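Local coordinates for protein 3-hydroxyacyl-CoA dehydrogenase type-2 (PDB 3PPI) that probably catalyses the NAD-dependent, reversible oxidation of 3-hydroxyacyl-CoA thioesters to 3-oxoacyl-CoA, as a member of the short-chain dehydrogenase/reductase family, at residues Gly112-Ile120 and Gln181-Ala189; Ile215-Met225 and Leu246-Ala256. One frame throughout, in Å; residues are numbered along the deposited sequence.

Contact 1 (Gly112-Ile120 and Gln181-Ala189)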
loop_
_atom_site.group_PDB
_atom_site.type_symbol
_atom_site.label_atom_id
_atom_site.label_comp_id
_atom_site.label_asym_id
_atom_site.label_seq_id
_atom_site.Cartn_x
_atom_site.Cartn_y
_atom_site.Cartn_z
ATOM N N GLY A 112 15.506 -15.645 -11.510
ATOM C CA GLY A 112 14.429 -16.236 -10.709
ATOM C C GLY A 112 14.877 -17.353 -9.776
ATOM O O GLY A 112 16.036 -17.413 -9.350
ATOM N N GLY A 113 13.934 -18.246 -9.474
ATOM C CA GLY A 113 14.131 -19.313 -8.503
ATOM C C GLY A 113 13.442 -19.011 -7.182
ATOM O O GLY A 113 12.752 -17.990 -7.039
ATOM N N PHE A 114 13.648 -19.918 -6.221
ATOM C CA PHE A 114 13.100 -19.801 -4.867
ATOM C C PHE A 114 14.173 -19.279 -3.892
ATOM O O PHE A 114 15.388 -19.479 -4.101
ATOM C CB PHE A 114 12.646 -21.180 -4.334
ATOM C CG PHE A 114 11.564 -21.858 -5.158
ATOM C CD1 PHE A 114 10.411 -21.169 -5.551
ATOM C CD2 PHE A 114 11.682 -23.209 -5.499
ATOM C CE1 PHE A 114 9.406 -21.814 -6.300
ATOM C CE2 PHE A 114 10.675 -23.857 -6.241
ATOM C CZ PHE A 114 9.542 -23.152 -6.634
ATOM N N GLY A 115 13.705 -18.646 -2.819
ATOM C CA GLY A 115 14.537 -18.385 -1.646
ATOM C C GLY A 115 14.699 -19.661 -0.818
ATOM O O GLY A 115 14.153 -20.716 -1.170
ATOM N N VAL A 116 15.465 -19.572 0.272
ATOM C CA VAL A 116 15.620 -20.706 1.198
ATOM C C VAL A 116 14.283 -20.924 1.934
ATOM O O VAL A 116 13.675 -19.949 2.428
ATOM C CB VAL A 116 16.775 -20.452 2.212
ATOM C CG1 VAL A 116 16.554 -19.126 2.967
ATOM C CG2 VAL A 116 16.900 -21.603 3.220
ATOM N N ALA A 117 13.817 -22.171 1.978
ATOM C CA ALA A 117 12.590 -22.531 2.717
ATOM C C ALA A 117 12.909 -22.879 4.166
ATOM O O ALA A 117 13.462 -23.956 4.435
ATOM C CB ALA A 117 11.890 -23.705 2.054
ATOM N N GLN A 118 12.593 -21.971 5.087
ATOM C CA GLN A 118 12.829 -22.186 6.515
ATOM C C GLN A 118 12.016 -21.177 7.321
ATOM O O GLN A 118 11.924 -20.017 6.951
ATOM C CB GLN A 118 14.326 -22.045 6.856
ATOM C CG GLN A 118 14.962 -20.702 6.431
ATOM C CD GLN A 118 16.422 -20.557 6.862
ATOM O OE1 GLN A 118 16.989 -21.472 7.453
ATOM N NE2 GLN A 118 17.028 -19.396 6.573
ATOM N N ARG A 119 11.436 -21.630 8.417
ATOM C CA ARG A 119 10.699 -20.780 9.343
ATOM C C ARG A 119 11.688 -19.985 10.195
ATOM O O ARG A 119 12.807 -20.454 10.446
ATOM C CB ARG A 119 9.849 -21.646 10.276
ATOM C CG ARG A 119 8.896 -22.620 9.569
ATOM C CD ARG A 119 7.544 -21.993 9.335
ATOM N NE ARG A 119 6.915 -21.639 10.605
ATOM C CZ ARG A 119 6.003 -22.382 11.218
ATOM N NH1 ARG A 119 5.499 -21.987 12.378
ATOM N NH2 ARG A 119 5.595 -23.516 10.670
ATOM N N ILE A 120 11.277 -18.813 10.658
ATOM C CA ILE A 120 12.100 -17.986 11.559
ATOM C C ILE A 120 12.489 -18.768 12.792
ATOM O O ILE A 120 13.641 -18.741 13.252
ATOM C CB ILE A 120 11.336 -16.731 12.028
ATOM C CG1 ILE A 120 11.267 -15.725 10.898
ATOM C CG2 ILE A 120 12.011 -16.106 13.251
ATOM C CD1 ILE A 120 10.418 -14.500 11.231
ATOM N N GLN A 181 4.857 -15.398 2.814
ATOM C CA GLN A 181 4.253 -16.623 3.319
ATOM C C GLN A 181 5.096 -17.290 4.370
ATOM O O GLN A 181 6.277 -16.971 4.520
ATOM C CB GLN A 181 4.002 -17.581 2.172
ATOM C CG GLN A 181 3.022 -16.990 1.152
ATOM C CD GLN A 181 2.851 -17.885 -0.034
ATOM O OE1 GLN A 181 3.788 -18.066 -0.814
ATOM N NE2 GLN A 181 1.672 -18.486 -0.168
ATOM N N ILE A 182 4.458 -18.200 5.099
ATOM C CA ILE A 182 5.111 -18.992 6.123
ATOM C C ILE A 182 6.291 -19.752 5.514
ATOM O O ILE A 182 6.146 -20.396 4.498
ATOM C CB ILE A 182 4.117 -19.974 6.798
ATOM C CG1 ILE A 182 3.078 -19.205 7.621
ATOM C CG2 ILE A 182 4.870 -20.972 7.720
ATOM C CD1 ILE A 182 1.929 -20.060 8.241
ATOM N N GLY A 183 7.450 -19.679 6.147
ATOM C CA GLY A 183 8.651 -20.366 5.673
ATOM C C GLY A 183 9.390 -19.569 4.594
ATOM O O GLY A 183 10.452 -19.977 4.140
ATOM N N GLN A 184 8.851 -18.422 4.202
ATOM C CA GLN A 184 9.431 -17.655 3.108
ATOM C C GLN A 184 9.743 -16.203 3.514
ATOM O O GLN A 184 9.704 -15.300 2.693
ATOM C CB GLN A 184 8.525 -17.733 1.873
ATOM C CG GLN A 184 8.314 -19.176 1.330
ATOM C CD GLN A 184 9.550 -19.789 0.645
ATOM O OE1 GLN A 184 10.384 -19.085 0.063
ATOM N NE2 GLN A 184 9.646 -21.115 0.687
ATOM N N THR A 185 10.146 -15.998 4.767
ATOM C CA THR A 185 10.566 -14.674 5.217
ATOM C C THR A 185 11.787 -14.137 4.446
ATOM O O THR A 185 11.862 -12.927 4.212
ATOM C CB THR A 185 10.862 -14.637 6.735
ATOM O OG1 THR A 185 11.822 -15.648 7.071
ATOM C CG2 THR A 185 9.554 -14.851 7.560
ATOM N N ALA A 186 12.727 -15.006 4.047
ATOM C CA ALA A 186 13.913 -14.554 3.299
ATOM C C ALA A 186 13.511 -13.966 1.941
ATOM O O ALA A 186 13.879 -12.835 1.601
ATOM C CB ALA A 186 14.899 -15.676 3.114
ATOM N N TYR A 187 12.706 -14.721 1.198
ATOM C CA TYR A 187 12.224 -14.280 -0.131
ATOM C C TYR A 187 11.352 -13.024 -0.022
ATOM O O TYR A 187 11.485 -12.096 -0.814
ATOM C CB TYR A 187 11.452 -15.422 -0.804
ATOM C CG TYR A 187 11.075 -15.204 -2.255
ATOM C CD1 TYR A 187 12.013 -15.390 -3.260
ATOM C CD2 TYR A 187 9.772 -14.869 -2.619
ATOM C CE1 TYR A 187 11.691 -15.223 -4.583
ATOM C CE2 TYR A 187 9.420 -14.698 -3.959
ATOM C CZ TYR A 187 10.387 -14.886 -4.941
ATOM O OH TYR A 187 10.101 -14.732 -6.282
ATOM N N ALA A 188 10.500 -12.981 0.991
ATOM C CA ALA A 188 9.618 -11.852 1.219
ATOM C C ALA A 188 10.406 -10.561 1.473
ATOM O O ALA A 188 10.120 -9.498 0.886
ATOM C CB ALA A 188 8.674 -12.153 2.423
ATOM N N ALA A 189 11.401 -10.658 2.344
ATOM C CA ALA A 189 12.291 -9.522 2.651
ATOM C C ALA A 189 13.040 -9.020 1.408
ATOM O O ALA A 189 13.053 -7.817 1.112
ATOM C CB ALA A 189 13.272 -9.926 3.756
HETATM O O HOH W 1 11.792 -15.667 -8.035
HETATM O O HOH W 2 10.856 -18.974 -2.570
HETATM O O HOH W 3 12.917 -18.044 4.665
HETATM O O HOH W 4 12.570 -17.576 1.490
HETATM O O HOH W 5 10.365 -17.771 7.205
#
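Tyr187 sets its ring obliquely against the backbone of Gly113-Gly115. It is the tyrosine of the YxxxK motif of short-chain dehydrogenases and so probably the catalytic one, placed in the first turn of helix 185-205. CG anti to the backbone N (chi1 -171°) carries the ring along the loop: CD1 comes to 3.7 Å from Gly115 N, and CE1 lies beside Gly113 O. Beyond the hydroxyl, water 1 lies in the plane of the ring, 2.6 Å from Tyr187 OH, and donates to Gly113 O. Over one face of the ring, displaced toward the rim, sits water 2, which accepts from Gly115 N and donates to Gln184 OE1.

Gln184, the N-cap residue, starts away from the loop, but its chain folds back at chi2 (-71°) and brings the amide up to it, with NE2 3.7 Å from Ala117 CB. Water 4 accepts from Tyr187 N and lies 2.8 Å from Val116 O, linking the start of the helix to the loop. Further along, Val116 CG1 meets Ala186 CB at 3.8 Å, an apolar touch whose alanine also packs on Phe133 and Thr136 of helix 130-156.

Water 5 accepts from Thr185 OG1 and donates to Gln118 O; Thr185 OG1 has a second partner in Tyr145 of the second subunit. Arg119 runs alongside Ile182, but it was modelled in two conformers, so their closeness is doubtful; in the conformer given, its NH1 bonds to the backbone carbonyl of Asp204 of the second subunit. Direct hydrogen bonding across the contact comes down to one backbone link at the type II turn Gln181-Gln184: Gln118 N reaches a lone pair of Gly183 O in the carbonyl plane, 3.1 Å away and 150° at the hydrogen.

Contact 2 (Ile215-Met225 and Leu246-Ala256)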
loop_
_atom_site.group_PDB
_atom_site.type_symbol
_atom_site.label_atom_id
_atom_site.label_comp_id
_atom_site.label_asym_id
_atom_site.label_seq_id
_atom_site.Cartn_x
_atom_site.Cartn_y
_atom_site.Cartn_z
ATOM N N ILE A 215 7.965 -5.290 -11.908
ATOM C CA ILE A 215 6.845 -6.210 -12.010
ATOM C C ILE A 215 6.909 -7.084 -10.776
ATOM O O ILE A 215 7.981 -7.623 -10.435
ATOM C CB ILE A 215 6.934 -7.099 -13.268
ATOM C CG1 ILE A 215 6.907 -6.238 -14.545
ATOM C CG2 ILE A 215 5.803 -8.141 -13.277
ATOM C CD1 ILE A 215 7.190 -7.032 -15.843
ATOM N N ALA A 216 5.772 -7.216 -10.096
ATOM C CA ALA A 216 5.620 -8.156 -8.975
ATOM C C ALA A 216 4.743 -9.311 -9.431
ATOM O O ALA A 216 3.519 -9.212 -9.396
ATOM C CB ALA A 216 5.001 -7.461 -7.757
ATOM N N PRO A 217 5.357 -10.408 -9.885
ATOM C CA PRO A 217 4.522 -11.509 -10.337
ATOM C C PRO A 217 3.846 -12.262 -9.199
ATOM O O PRO A 217 4.350 -12.282 -8.069
ATOM C CB PRO A 217 5.501 -12.448 -11.048
ATOM C CG PRO A 217 6.752 -11.678 -11.244
ATOM C CD PRO A 217 6.791 -10.638 -10.172
ATOM N N GLY A 218 2.698 -12.852 -9.507
ATOM C CA GLY A 218 2.077 -13.838 -8.650
ATOM C C GLY A 218 2.755 -15.179 -8.917
ATOM O O GLY A 218 3.978 -15.244 -8.981
ATOM N N THR A 219 1.969 -16.236 -9.055
ATOM C CA THR A 219 2.490 -17.583 -9.320
ATOM C C THR A 219 2.557 -17.802 -10.823
ATOM O O THR A 219 1.524 -17.800 -11.502
ATOM C CB THR A 219 1.616 -18.663 -8.650
ATOM O OG1 THR A 219 1.347 -18.262 -7.297
ATOM C CG2 THR A 219 2.330 -20.036 -8.652
ATOM N N MET A 220 3.778 -18.003 -11.324
ATOM C CA MET A 220 4.052 -18.051 -12.757
ATOM C C MET A 220 4.529 -19.433 -13.185
ATOM O O MET A 220 5.185 -20.149 -12.408
ATOM C CB MET A 220 5.131 -17.024 -13.113
ATOM C CG MET A 220 4.869 -15.588 -12.672
ATOM S SD MET A 220 3.272 -14.897 -13.188
ATOM C CE MET A 220 3.642 -14.413 -14.884
ATOM N N LYS A 221 4.201 -19.795 -14.422
ATOM C CA LYS A 221 4.557 -21.093 -14.989
ATOM C C LYS A 221 5.984 -21.079 -15.501
ATOM O O LYS A 221 6.224 -20.782 -16.672
ATOM C CB LYS A 221 3.604 -21.458 -16.129
ATOM C CG LYS A 221 3.807 -22.854 -16.745
ATOM C CD LYS A 221 2.765 -23.069 -17.867
ATOM C CE LYS A 221 3.213 -24.076 -18.917
ATOM N NZ LYS A 221 3.292 -25.448 -18.367
ATOM N N THR A 222 6.923 -21.396 -14.616
ATOM C CA THR A 222 8.333 -21.539 -14.980
ATOM C C THR A 222 8.788 -22.969 -14.618
ATOM O O THR A 222 8.140 -23.636 -13.805
ATOM C CB THR A 222 9.215 -20.533 -14.201
ATOM O OG1 THR A 222 9.195 -20.874 -12.809
ATOM C CG2 THR A 222 8.715 -19.097 -14.380
ATOM N N PRO A 223 9.901 -23.445 -15.207
ATOM C CA PRO A 223 10.371 -24.796 -14.867
ATOM C C PRO A 223 10.546 -25.018 -13.361
ATOM O O PRO A 223 10.105 -26.041 -12.839
ATOM C CB PRO A 223 11.710 -24.899 -15.599
ATOM C CG PRO A 223 11.557 -24.002 -16.772
ATOM C CD PRO A 223 10.676 -22.863 -16.319
ATOM N N ILE A 224 11.151 -24.053 -12.671
ATOM C CA ILE A 224 11.394 -24.181 -11.239
ATOM C C ILE A 224 10.088 -24.315 -10.452
ATOM O O ILE A 224 9.972 -25.145 -9.558
ATOM C CB ILE A 224 12.185 -22.964 -10.686
ATOM N N MET A 225 9.110 -23.483 -10.785
ATOM C CA MET A 225 7.807 -23.553 -10.146
ATOM C C MET A 225 7.180 -24.912 -10.395
ATOM O O MET A 225 6.714 -25.552 -9.465
ATOM C CB MET A 225 6.886 -22.439 -10.669
ATOM C CG MET A 225 5.544 -22.340 -9.964
ATOM S SD MET A 225 5.692 -21.984 -8.209
ATOM C CE MET A 225 6.385 -20.336 -8.227
ATOM N N LEU A 246 -1.679 -20.464 -13.416
ATOM C CA LEU A 246 -0.407 -19.745 -13.374
ATOM C C LEU A 246 -0.271 -18.781 -14.569
ATOM O O LEU A 246 -0.740 -19.074 -15.673
ATOM C CB LEU A 246 0.753 -20.741 -13.372
ATOM C CG LEU A 246 1.088 -21.404 -12.022
ATOM C CD1 LEU A 246 -0.135 -21.976 -11.327
ATOM C CD2 LEU A 246 2.138 -22.507 -12.232
ATOM N N GLY A 247 0.364 -17.633 -14.339
ATOM C CA GLY A 247 0.653 -16.673 -15.413
ATOM C C GLY A 247 1.719 -17.229 -16.333
ATOM O O GLY A 247 2.576 -18.023 -15.912
ATOM N N THR A 248 1.657 -16.863 -17.612
ATOM C CA THR A 248 2.654 -17.363 -18.541
ATOM C C THR A 248 3.884 -16.461 -18.602
ATOM O O THR A 248 3.795 -15.239 -18.390
ATOM C CB THR A 248 2.089 -17.543 -19.956
ATOM O OG1 THR A 248 1.766 -16.262 -20.503
ATOM C CG2 THR A 248 0.849 -18.438 -19.940
ATOM N N PRO A 249 5.041 -17.044 -18.939
ATOM C CA PRO A 249 6.190 -16.208 -19.274
ATOM C C PRO A 249 5.870 -15.159 -20.326
ATOM O O PRO A 249 6.339 -14.027 -20.195
ATOM C CB PRO A 249 7.216 -17.215 -19.789
ATOM C CG PRO A 249 6.867 -18.489 -19.023
ATOM C CD PRO A 249 5.363 -18.485 -19.048
ATOM N N ASP A 250 5.064 -15.490 -21.335
ATOM C CA ASP A 250 4.724 -14.486 -22.362
ATOM C C ASP A 250 3.936 -13.304 -21.792
ATOM O O ASP A 250 4.097 -12.170 -22.265
ATOM C CB ASP A 250 3.943 -15.086 -23.526
ATOM C CG ASP A 250 4.829 -15.870 -24.487
ATOM O OD1 ASP A 250 6.071 -15.738 -24.443
ATOM O OD2 ASP A 250 4.275 -16.600 -25.309
ATOM N N GLU A 251 3.075 -13.565 -20.805
ATOM C CA GLU A 251 2.345 -12.460 -20.121
ATOM C C GLU A 251 3.287 -11.548 -19.360
ATOM O O GLU A 251 3.113 -10.317 -19.357
ATOM C CB GLU A 251 1.217 -13.004 -19.235
ATOM C CG GLU A 251 0.027 -13.520 -20.087
ATOM C CD GLU A 251 -0.878 -14.535 -19.381
ATOM O OE1 GLU A 251 -0.480 -15.158 -18.369
ATOM O OE2 GLU A 251 -2.010 -14.714 -19.865
ATOM N N PHE A 252 4.289 -12.140 -18.714
ATOM C CA PHE A 252 5.322 -11.369 -18.039
ATOM C C PHE A 252 6.097 -10.520 -19.052
ATOM O O PHE A 252 6.344 -9.339 -18.821
ATOM C CB PHE A 252 6.286 -12.311 -17.301
ATOM C CG PHE A 252 7.413 -11.599 -16.619
ATOM C CD1 PHE A 252 7.298 -11.179 -15.317
ATOM C CD2 PHE A 252 8.593 -11.331 -17.301
ATOM C CE1 PHE A 252 8.341 -10.506 -14.690
ATOM C CE2 PHE A 252 9.624 -10.660 -16.685
ATOM C CZ PHE A 252 9.507 -10.264 -15.372
ATOM N N ALA A 253 6.518 -11.160 -20.143
ATOM C CA ALA A 253 7.268 -10.493 -21.200
ATOM C C ALA A 253 6.487 -9.317 -21.765
ATOM O O ALA A 253 7.067 -8.272 -22.070
ATOM C CB ALA A 253 7.622 -11.486 -22.326
ATOM N N ASP A 254 5.172 -9.482 -21.887
ATOM C CA ASP A 254 4.312 -8.428 -22.427
ATOM C C ASP A 254 4.254 -7.225 -21.470
ATOM O O ASP A 254 4.274 -6.085 -21.911
ATOM C CB ASP A 254 2.908 -8.985 -22.683
ATOM C CG ASP A 254 1.987 -7.983 -23.336
ATOM O OD1 ASP A 254 2.231 -7.626 -24.508
ATOM O OD2 ASP A 254 1.003 -7.580 -22.694
ATOM N N ALA A 255 4.178 -7.484 -20.168
ATOM C CA ALA A 255 4.231 -6.439 -19.158
ATOM C C ALA A 255 5.577 -5.726 -19.167
ATOM O O ALA A 255 5.637 -4.496 -19.099
ATOM C CB ALA A 255 3.946 -7.028 -17.773
ATOM N N ALA A 256 6.657 -6.494 -19.266
ATOM C CA ALA A 256 7.995 -5.909 -19.313
ATOM C C ALA A 256 8.108 -4.976 -20.496
ATOM O O ALA A 256 8.566 -3.844 -20.340
ATOM C CB ALA A 256 9.090 -6.985 -19.362
#
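Met220 and Gly247 pair their backbones in a single bridge where strand 210-217 of the Rossmann-type sheet has run out into loop. Two hydrogen bonds make it, and they follow the parallel pattern: Gly247 N donates to Thr219 O at 3.1 Å, and Lys221 N gives a straighter bond to Gly247 O, 2.8 Å long and 173° at the hydrogen. Both oxygens also take a CA-H contact, Thr219 O from Leu246 CA and Gly247 O from Met220 CA.

Within 246-256 the entry to the helix is closed by a capping box: Thr248 OG1 accepts from Glu251 N, while Thr248 N donates to Glu251 OE1 at 2.8 Å. Pro249, in the first turn, brings CG to 3.3 Å from Lys221 O, with CD close beside it.

The remaining contacts are mainly van der Waals packing. Ile215 CD1 lies over one face of the Phe252 ring as a CH-pi contact, 4.1 Å from the centroid, and also touches Ala255 CB; Ile215 CG2 comes to Phe252 CE1 at 3.7 Å, and Pro217 CG approaches the same ring obliquely. Met220 sets out away from 246-256 overall, though its CB touches Gly247 O, and bends at chi2 (-53°) and chi3 lay SD beside Gly247 CA and bring CE to Thr248 O at 3.6 Å. Leu246 spreads over Thr219 CG2 with CG and CD1, and its CD2 meets Met225 CG.

Strand 215-217 and helix 249-256 run nearly antiparallel (163°), their axes 10.1 Å apart, as in the first half of a beta-alpha-beta crossover to strand 269-272. Ala255 packs on that strand, Phe252 on helix 41-52 and strand 167-172, and Leu246 on helix 230-238.

The centres of the two contacts lie 19 Å apart, and helix 185-205, opened by contact 1, leads directly into strand 210-217 of contact 2. They touch through Phe114: its CZ is 3.6 Å from Ile224 O and its CE1 3.9 Å from Met225 CE, joining the loop at Gly112-Ile120 to the short helix after the strand. Contact 1 is partly exposed and carries the probable catalytic tyrosine; contact 2 is buried. Gly113 lies about 8 Å, and the Phe252 side chain about 9 Å, from bound magnesium; Phe252 is also near the glycine-rich Gly38-Gly43 turn, probably the cofactor-binding motif.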